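Local coordinates for protein Mono(ADP-ribosyl)transferase SpvB (Salmonella typhimurium, PDB 2GWM) that probably uses NAD+, through its C-terminal domain, to mono-ADP-ribosylate actin on an arginine and so block filament assembly, at residues L68-H76 and G131-V140; G101-T112 and E148-I159. All coordinates share one frame; numbering follows the deposited sequence.

Interaction 1 of 2, residues L68-H76 and G131-V140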
# COMPACT_ATOMS: atom_id res chain seq x y z
N LEU A 68 -8.37 -9.51 5.15
CA LEU A 68 -6.95 -9.60 4.86
C LEU A 68 -6.24 -10.45 5.87
O LEU A 68 -5.45 -11.34 5.52
CB LEU A 68 -6.36 -8.21 4.86
CG LEU A 68 -4.88 -8.07 4.51
CD1 LEU A 68 -4.55 -8.54 3.16
CD2 LEU A 68 -4.45 -6.64 4.67
N SER A 69 -6.46 -10.15 7.15
CA SER A 69 -5.81 -10.88 8.23
C SER A 69 -6.07 -12.39 8.14
O SER A 69 -5.24 -13.21 8.55
CB SER A 69 -6.21 -10.28 9.56
OG SER A 69 -5.64 -10.93 10.68
N SER A 70 -7.22 -12.79 7.61
CA SER A 70 -7.62 -14.19 7.61
C SER A 70 -6.95 -14.99 6.51
O SER A 70 -7.03 -16.22 6.49
CB SER A 70 -9.13 -14.29 7.48
OG SER A 70 -9.55 -13.99 6.16
N LEU A 71 -6.23 -14.30 5.63
CA LEU A 71 -5.53 -14.97 4.57
C LEU A 71 -4.26 -15.62 5.11
O LEU A 71 -3.73 -15.24 6.16
CB LEU A 71 -5.17 -13.98 3.46
CG LEU A 71 -6.33 -13.33 2.69
CD1 LEU A 71 -5.87 -12.38 1.61
CD2 LEU A 71 -7.23 -14.36 2.09
N PRO A 72 -3.79 -16.64 4.41
CA PRO A 72 -2.64 -17.39 4.90
C PRO A 72 -1.35 -16.58 4.88
O PRO A 72 -1.14 -15.76 3.98
CB PRO A 72 -2.54 -18.57 3.92
CG PRO A 72 -3.72 -18.51 3.07
CD PRO A 72 -4.34 -17.18 3.16
N GLU A 73 -0.53 -16.81 5.90
CA GLU A 73 0.81 -16.22 6.00
C GLU A 73 1.75 -16.97 5.08
O GLU A 73 1.54 -18.14 4.75
CB GLU A 73 1.31 -16.27 7.45
CG GLU A 73 0.55 -15.35 8.34
CD GLU A 73 1.10 -15.29 9.75
OE1 GLU A 73 2.08 -14.54 9.98
OE2 GLU A 73 0.53 -15.98 10.62
N THR A 74 2.78 -16.26 4.65
CA THR A 74 3.79 -16.81 3.76
C THR A 74 5.15 -16.46 4.36
O THR A 74 5.23 -15.83 5.43
CB THR A 74 3.65 -16.23 2.33
OG1 THR A 74 3.56 -14.80 2.41
CG2 THR A 74 2.38 -16.81 1.64
N ASP A 75 6.19 -16.93 3.72
CA ASP A 75 7.54 -16.81 4.25
C ASP A 75 8.34 -15.63 3.74
O ASP A 75 9.56 -15.58 3.95
CB ASP A 75 8.33 -18.11 3.95
CG ASP A 75 7.91 -19.27 4.84
OD1 ASP A 75 7.16 -19.08 5.83
OD2 ASP A 75 8.38 -20.41 4.58
N HIS A 76 7.71 -14.69 3.04
CA HIS A 76 8.42 -13.53 2.45
C HIS A 76 9.12 -12.71 3.50
O HIS A 76 8.60 -12.51 4.60
CB HIS A 76 7.48 -12.66 1.66
CG HIS A 76 6.83 -13.39 0.54
ND1 HIS A 76 5.65 -14.08 0.72
CD2 HIS A 76 7.20 -13.60 -0.74
CE1 HIS A 76 5.31 -14.67 -0.42
NE2 HIS A 76 6.25 -14.42 -1.31
N GLY A 131 6.11 -12.74 11.19
CA GLY A 131 4.91 -12.41 11.97
C GLY A 131 4.27 -11.09 11.60
O GLY A 131 3.34 -10.60 12.26
N HIS A 132 4.80 -10.48 10.53
CA HIS A 132 4.28 -9.20 10.05
C HIS A 132 2.84 -9.38 9.54
O HIS A 132 2.40 -10.50 9.32
CB HIS A 132 5.17 -8.69 8.93
CG HIS A 132 5.15 -9.56 7.71
ND1 HIS A 132 4.15 -9.47 6.78
CD2 HIS A 132 5.96 -10.56 7.30
CE1 HIS A 132 4.35 -10.37 5.83
NE2 HIS A 132 5.46 -11.03 6.11
N LYS A 133 2.13 -8.27 9.35
CA LYS A 133 0.69 -8.30 9.03
C LYS A 133 0.37 -8.32 7.54
O LYS A 133 -0.77 -8.32 7.12
CB LYS A 133 0.02 -7.08 9.67
CG LYS A 133 -0.06 -7.18 11.18
CD LYS A 133 -0.85 -6.02 11.73
CE LYS A 133 -1.05 -6.15 13.25
NZ LYS A 133 -1.97 -7.22 13.60
N GLY A 134 1.40 -8.36 6.71
CA GLY A 134 1.17 -8.41 5.30
C GLY A 134 0.69 -9.77 4.83
O GLY A 134 1.10 -10.81 5.36
N ARG A 135 -0.19 -9.79 3.84
CA ARG A 135 -0.71 -11.04 3.33
C ARG A 135 -0.78 -11.02 1.82
O ARG A 135 -1.12 -10.01 1.18
CB ARG A 135 -2.10 -11.32 3.88
CG ARG A 135 -2.21 -11.42 5.37
CD ARG A 135 -1.62 -12.70 5.84
NE ARG A 135 -1.81 -12.87 7.27
CZ ARG A 135 -1.02 -12.35 8.22
NH1 ARG A 135 0.01 -11.60 7.91
NH2 ARG A 135 -1.27 -12.58 9.50
N ILE A 136 -0.38 -12.13 1.23
CA ILE A 136 -0.49 -12.30 -0.20
C ILE A 136 -1.96 -12.48 -0.56
O ILE A 136 -2.68 -13.28 0.02
CB ILE A 136 0.29 -13.54 -0.68
CG1 ILE A 136 1.81 -13.30 -0.51
CG2 ILE A 136 -0.09 -13.91 -2.11
CD1 ILE A 136 2.45 -12.38 -1.41
N LEU A 137 -2.41 -11.72 -1.55
CA LEU A 137 -3.83 -11.71 -1.89
C LEU A 137 -4.23 -12.93 -2.69
O LEU A 137 -5.33 -13.47 -2.49
CB LEU A 137 -4.18 -10.47 -2.67
CG LEU A 137 -4.72 -9.22 -2.01
CD1 LEU A 137 -4.92 -9.22 -0.49
CD2 LEU A 137 -4.52 -7.97 -2.63
N GLY A 138 -3.35 -13.35 -3.58
CA GLY A 138 -3.66 -14.45 -4.46
C GLY A 138 -4.94 -14.15 -5.24
O GLY A 138 -5.08 -13.08 -5.82
N ASP A 139 -5.85 -15.11 -5.21
CA ASP A 139 -7.05 -15.01 -6.02
C ASP A 139 -8.07 -14.02 -5.46
O ASP A 139 -9.09 -13.75 -6.08
CB ASP A 139 -7.73 -16.36 -6.14
CG ASP A 139 -8.78 -16.36 -7.24
OD1 ASP A 139 -8.43 -16.05 -8.39
OD2 ASP A 139 -9.94 -16.65 -6.94
N VAL A 140 -7.82 -13.48 -4.28
CA VAL A 140 -8.65 -12.40 -3.75
C VAL A 140 -8.46 -11.14 -4.59
O VAL A 140 -9.36 -10.30 -4.68
CB VAL A 140 -8.34 -12.14 -2.31
CG1 VAL A 140 -9.08 -10.93 -1.84
CG2 VAL A 140 -8.76 -13.35 -1.53
O HOH W 1 -3.71 -13.33 10.78
O HOH W 2 0.82 -13.95 2.98
O HOH W 3 -2.12 -15.54 1.51
O HOH W 4 3.28 -12.96 8.39
O HOH W 5 2.58 -13.47 5.57
O HOH W 6 5.54 -13.08 4.32

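Interaction 2 of 2, residues G101-T112 and E148-I159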
# COMPACT_ATOMS: atom_id res chain seq x y z
N GLY A 101 16.95 6.66 9.48
CA GLY A 101 16.51 6.30 10.80
C GLY A 101 15.13 6.77 11.19
O GLY A 101 14.67 6.45 12.29
N ASN A 102 14.45 7.52 10.31
CA ASN A 102 13.07 7.96 10.56
C ASN A 102 12.15 6.73 10.72
O ASN A 102 12.39 5.66 10.15
CB ASN A 102 12.58 8.87 9.44
CG ASN A 102 11.38 9.73 9.82
OD1 ASN A 102 11.05 9.92 11.00
ND2 ASN A 102 10.76 10.32 8.79
N ILE A 103 11.13 6.88 11.54
CA ILE A 103 10.08 5.88 11.64
C ILE A 103 8.81 6.51 11.15
O ILE A 103 8.40 7.57 11.67
CB ILE A 103 9.98 5.36 13.08
CG1 ILE A 103 11.30 4.65 13.40
CG2 ILE A 103 8.82 4.41 13.21
CD1 ILE A 103 11.36 4.14 14.65
N ILE A 104 8.23 5.88 10.14
CA ILE A 104 7.04 6.40 9.44
C ILE A 104 5.87 5.45 9.66
O ILE A 104 6.07 4.27 9.84
CB ILE A 104 7.30 6.59 7.97
CG1 ILE A 104 8.49 7.55 7.82
CG2 ILE A 104 6.05 7.15 7.22
CD1 ILE A 104 8.94 7.70 6.46
N ILE A 105 4.67 6.03 9.77
CA ILE A 105 3.45 5.24 9.88
C ILE A 105 2.68 5.50 8.60
O ILE A 105 2.39 6.65 8.26
CB ILE A 105 2.59 5.67 11.06
CG1 ILE A 105 3.37 5.49 12.35
CG2 ILE A 105 1.32 4.85 11.09
CD1 ILE A 105 2.71 5.87 13.55
N ASP A 106 2.39 4.43 7.89
CA ASP A 106 1.50 4.48 6.73
C ASP A 106 0.06 4.31 7.21
O ASP A 106 -0.31 3.23 7.65
CB ASP A 106 1.84 3.41 5.70
CG ASP A 106 1.11 3.62 4.36
OD1 ASP A 106 0.00 4.19 4.38
OD2 ASP A 106 1.62 3.25 3.28
N LYS A 107 -0.73 5.37 7.08
CA LYS A 107 -2.11 5.33 7.58
C LYS A 107 -3.10 4.53 6.75
O LYS A 107 -4.17 4.20 7.23
CB LYS A 107 -2.62 6.74 7.74
CG LYS A 107 -1.87 7.47 8.87
CD LYS A 107 -2.51 8.81 9.14
CE LYS A 107 -1.65 9.64 10.07
NZ LYS A 107 -1.67 9.20 11.54
N ALA A 108 -2.76 4.27 5.53
CA ALA A 108 -3.60 3.61 4.57
C ALA A 108 -3.25 2.11 4.53
O ALA A 108 -2.22 1.66 5.05
CB ALA A 108 -3.36 4.23 3.19
N PHE A 109 -4.05 1.34 3.79
CA PHE A 109 -3.61 0.01 3.39
C PHE A 109 -2.36 0.21 2.54
O PHE A 109 -2.29 1.16 1.77
CB PHE A 109 -4.69 -0.70 2.63
CG PHE A 109 -5.85 -1.18 3.48
CD1 PHE A 109 -5.86 -2.46 3.97
CD2 PHE A 109 -6.89 -0.36 3.80
CE1 PHE A 109 -6.93 -2.92 4.71
CE2 PHE A 109 -7.95 -0.80 4.57
CZ PHE A 109 -7.93 -2.04 5.06
N MET A 110 -1.40 -0.66 2.69
CA MET A 110 -0.09 -0.53 1.99
C MET A 110 0.08 -1.70 1.02
O MET A 110 0.13 -2.84 1.43
CB MET A 110 1.07 -0.45 2.96
CG MET A 110 2.41 -0.16 2.23
SD MET A 110 3.77 -0.15 3.43
CE MET A 110 4.08 -1.83 3.75
N SER A 111 0.10 -1.41 -0.28
CA SER A 111 0.26 -2.42 -1.29
C SER A 111 1.73 -2.56 -1.72
O SER A 111 2.40 -1.56 -1.94
CB SER A 111 -0.56 -2.03 -2.51
OG SER A 111 -0.41 -2.96 -3.54
N THR A 112 2.16 -3.80 -1.83
CA THR A 112 3.55 -4.13 -2.18
C THR A 112 3.54 -5.39 -3.06
O THR A 112 2.51 -6.03 -3.19
CB THR A 112 4.40 -4.44 -0.93
OG1 THR A 112 4.03 -5.70 -0.35
CG2 THR A 112 4.34 -3.35 0.08
N GLU A 148 0.63 -9.68 -5.05
CA GLU A 148 0.47 -8.49 -4.22
C GLU A 148 0.44 -8.93 -2.80
O GLU A 148 -0.38 -9.79 -2.44
CB GLU A 148 -0.81 -7.77 -4.60
CG GLU A 148 -1.04 -6.50 -3.82
CD GLU A 148 -2.21 -5.69 -4.35
OE1 GLU A 148 -2.97 -6.19 -5.25
OE2 GLU A 148 -2.37 -4.57 -3.82
N MET A 149 1.26 -8.30 -1.98
CA MET A 149 1.19 -8.43 -0.53
C MET A 149 0.61 -7.13 0.01
O MET A 149 1.19 -6.05 -0.19
CB MET A 149 2.58 -8.62 0.07
CG MET A 149 2.51 -8.51 1.54
SD MET A 149 3.80 -9.37 2.39
CE MET A 149 2.80 -10.75 2.29
N LEU A 150 -0.57 -7.20 0.62
CA LEU A 150 -1.25 -6.03 1.12
C LEU A 150 -1.10 -6.04 2.65
O LEU A 150 -1.18 -7.08 3.30
CB LEU A 150 -2.74 -6.10 0.74
CG LEU A 150 -3.52 -4.84 1.07
CD1 LEU A 150 -3.17 -3.72 0.21
CD2 LEU A 150 -5.02 -5.12 0.88
N PHE A 151 -0.88 -4.85 3.20
CA PHE A 151 -0.79 -4.61 4.61
C PHE A 151 -1.96 -3.76 5.06
O PHE A 151 -2.37 -2.86 4.36
CB PHE A 151 0.52 -3.84 4.91
CG PHE A 151 1.78 -4.65 4.71
CD1 PHE A 151 2.42 -5.25 5.76
CD2 PHE A 151 2.28 -4.84 3.45
CE1 PHE A 151 3.58 -5.99 5.58
CE2 PHE A 151 3.39 -5.58 3.26
CZ PHE A 151 4.04 -6.16 4.31
N PRO A 152 -2.47 -4.03 6.26
CA PRO A 152 -3.54 -3.18 6.77
C PRO A 152 -3.03 -1.84 7.20
O PRO A 152 -1.81 -1.60 7.23
CB PRO A 152 -4.05 -3.96 7.98
CG PRO A 152 -2.84 -4.66 8.50
CD PRO A 152 -2.09 -5.05 7.22
N PRO A 153 -3.94 -0.92 7.51
CA PRO A 153 -3.55 0.43 7.94
C PRO A 153 -2.60 0.46 9.12
O PRO A 153 -2.66 -0.41 9.99
CB PRO A 153 -4.89 1.07 8.31
CG PRO A 153 -5.84 0.38 7.50
CD PRO A 153 -5.40 -1.05 7.46
N ASN A 154 -1.73 1.50 9.14
CA ASN A 154 -0.83 1.83 10.22
C ASN A 154 0.41 0.96 10.27
O ASN A 154 0.97 0.75 11.34
CB ASN A 154 -1.50 1.88 11.58
CG ASN A 154 -2.71 2.75 11.56
OD1 ASN A 154 -2.66 3.86 11.04
ND2 ASN A 154 -3.82 2.22 12.12
N THR A 155 0.87 0.50 9.11
CA THR A 155 2.21 -0.13 9.06
C THR A 155 3.27 0.86 9.48
O THR A 155 3.30 1.98 9.01
CB THR A 155 2.53 -0.65 7.66
OG1 THR A 155 1.49 -1.49 7.13
CG2 THR A 155 3.79 -1.44 7.66
N LYS A 156 4.15 0.42 10.38
CA LYS A 156 5.28 1.21 10.81
C LYS A 156 6.54 0.70 10.09
O LYS A 156 6.83 -0.48 10.09
CB LYS A 156 5.50 1.06 12.29
CG LYS A 156 6.35 2.11 12.91
CD LYS A 156 6.43 1.89 14.40
CE LYS A 156 5.19 2.29 15.17
NZ LYS A 156 5.32 1.98 16.68
N LEU A 157 7.27 1.64 9.54
CA LEU A 157 8.52 1.32 8.89
C LEU A 157 9.64 2.23 9.25
O LEU A 157 9.49 3.43 9.41
CB LEU A 157 8.36 1.42 7.43
CG LEU A 157 7.16 0.67 6.82
CD1 LEU A 157 6.17 1.68 6.59
CD2 LEU A 157 7.51 -0.04 5.56
N LYS A 158 10.79 1.61 9.29
CA LYS A 158 12.04 2.32 9.56
C LYS A 158 12.82 2.52 8.26
O LYS A 158 12.93 1.61 7.46
CB LYS A 158 12.88 1.50 10.51
CG LYS A 158 14.14 2.18 10.78
CD LYS A 158 15.02 1.43 11.69
CE LYS A 158 16.21 2.33 12.12
NZ LYS A 158 17.11 1.70 13.11
N ILE A 159 13.32 3.74 8.09
CA ILE A 159 14.16 4.11 6.94
C ILE A 159 15.55 3.74 7.33
O ILE A 159 16.15 4.38 8.23
CB ILE A 159 14.11 5.64 6.69
CG1 ILE A 159 12.66 6.16 6.54
CG2 ILE A 159 14.99 6.00 5.52
CD1 ILE A 159 11.87 5.46 5.55
O HOH W 7 -5.00 4.57 9.72
O HOH W 8 -2.17 6.08 12.57
O HOH W 9 -0.24 0.47 6.34

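Interaction 1 of 2, residues L68-H76 and G131-V140
Leu137 CD1 touches two leucines, 3.7 Å from Leu68 CD1 and 3.9 Å from Leu71 CD1. The second methyl of Leu71, CD2, reaches Val140 CG2, and Leu68 CD1 also lies against Arg135 CB. Further along, the Ile136 side chain crosses that of His76 at about a right angle, its CG1 3.8 Å from His76 CE1; the His76 ring is fixed in rotation by the 2.8 Å hydrogen bond between its ND1 and Thr74 OG1.

Outward, Arg135 bends at its second torsion (chi2 -74°), which turns the guanidinium under Glu73 and toward the carbonyls of His132 and Gly134. Glu73 lays CG over the centre of one guanidinium face, 3.4 Å from Arg135 CZ, with the carboxylate and guanidinium planes 10° apart. The Glu73 OE1 to Arg135 NH2 salt bridge is long at 3.9 Å, an attraction of charges with no N-H aimed at the oxygen. Arg135 NH1 is gripped twice within its own segment, by His132 O, in the carbonyl plane on a lone pair, and by Gly134 O, while Arg135 NE makes a weak bond to Leu71 O. Waters fill the polar edge: one joins Pro72 O and Thr74 OG1 to Ile136 N, another links Glu73 OE1 with His132 O.

The contact thus ties the turn leaving helix 50-69 to edge strand 135-136, with Leu71 and Val140 resting on Leu8 of helix 3-24 and Leu68 and Leu137 on Leu150 of strand 149-151.

Interaction 2 of 2, residues G101-T112 and E148-I159
Two predicted active-site residues of the ADP-ribosyltransferase meet here, where strand 110-112 runs antiparallel to strand 149-151. Ser111 OG donates to Glu148 OE2 at 2.6 Å, approaching from above the carboxylate plane. Both side chains leave CB anti to the backbone N (chi1 178° for Ser111, -178° for Glu148), and the extended glutamate chain brings its carboxylate up to the serine. Ser111 O in turn accepts from Arg81, the third predicted active-site residue.

Beside this pair Met149 O is held by two donors of Thr112, N and OG1, arriving from opposite faces of the carbonyl plane, each at 2.9 Å. On the Thr112 side of the strands, Met110 CE makes a CH-pi contact over one face of the Phe151 ring, offset toward the rim, and Met110 SD, oblique at 5.4 Å from the Phe151 centroid, adds a Met-aromatic contact. Thr112 OG1 lies at the edge of the same ring.

Where both segments turn, Pro153 CD sits over the centre of the Phe109 ring in a CH-pi contact, 3.6 Å from its centroid. Asp106 OD1 accepts from Ala108 N in an Asx turn, and Asn154 with Thr155 opposite Asp106 forms a G1 beta bulge.

Beyond it, strands 103-106 and 155-159 pair: Ile104 N to Leu157 O and Leu157 N to Ile104 O are both 2.9 Å. Ile104 CD1, on the sheet face that carries Leu157, packs on Ile159 CD1, 3.8 Å away. Arg81 on one sheet, with Ser111 and Glu148 at the other, is consistent with the arginine-specific R-S-E class of ADP-ribosyltransferases.

The two interactions, with centres about 15 Å apart, share the small antiparallel sheet in which strand 149-151 lies between 110-112 and 135-136. Backbone bonds join them: Arg135 O to Leu150 N and Leu137 N to Glu148 O are both probable hydrogen bonds of 2.9 Å. Packing adds to this, with Gly134 C 3.4 Å from Met149 CE. Interaction 1 is therefore a second shell to the predicted active site in interaction 2: the Leu137 side chain comes within about 4 Å of that of Glu148 and about 7 Å of that of Ser111. Along the chain the four segments alternate, so the two contacts interlock.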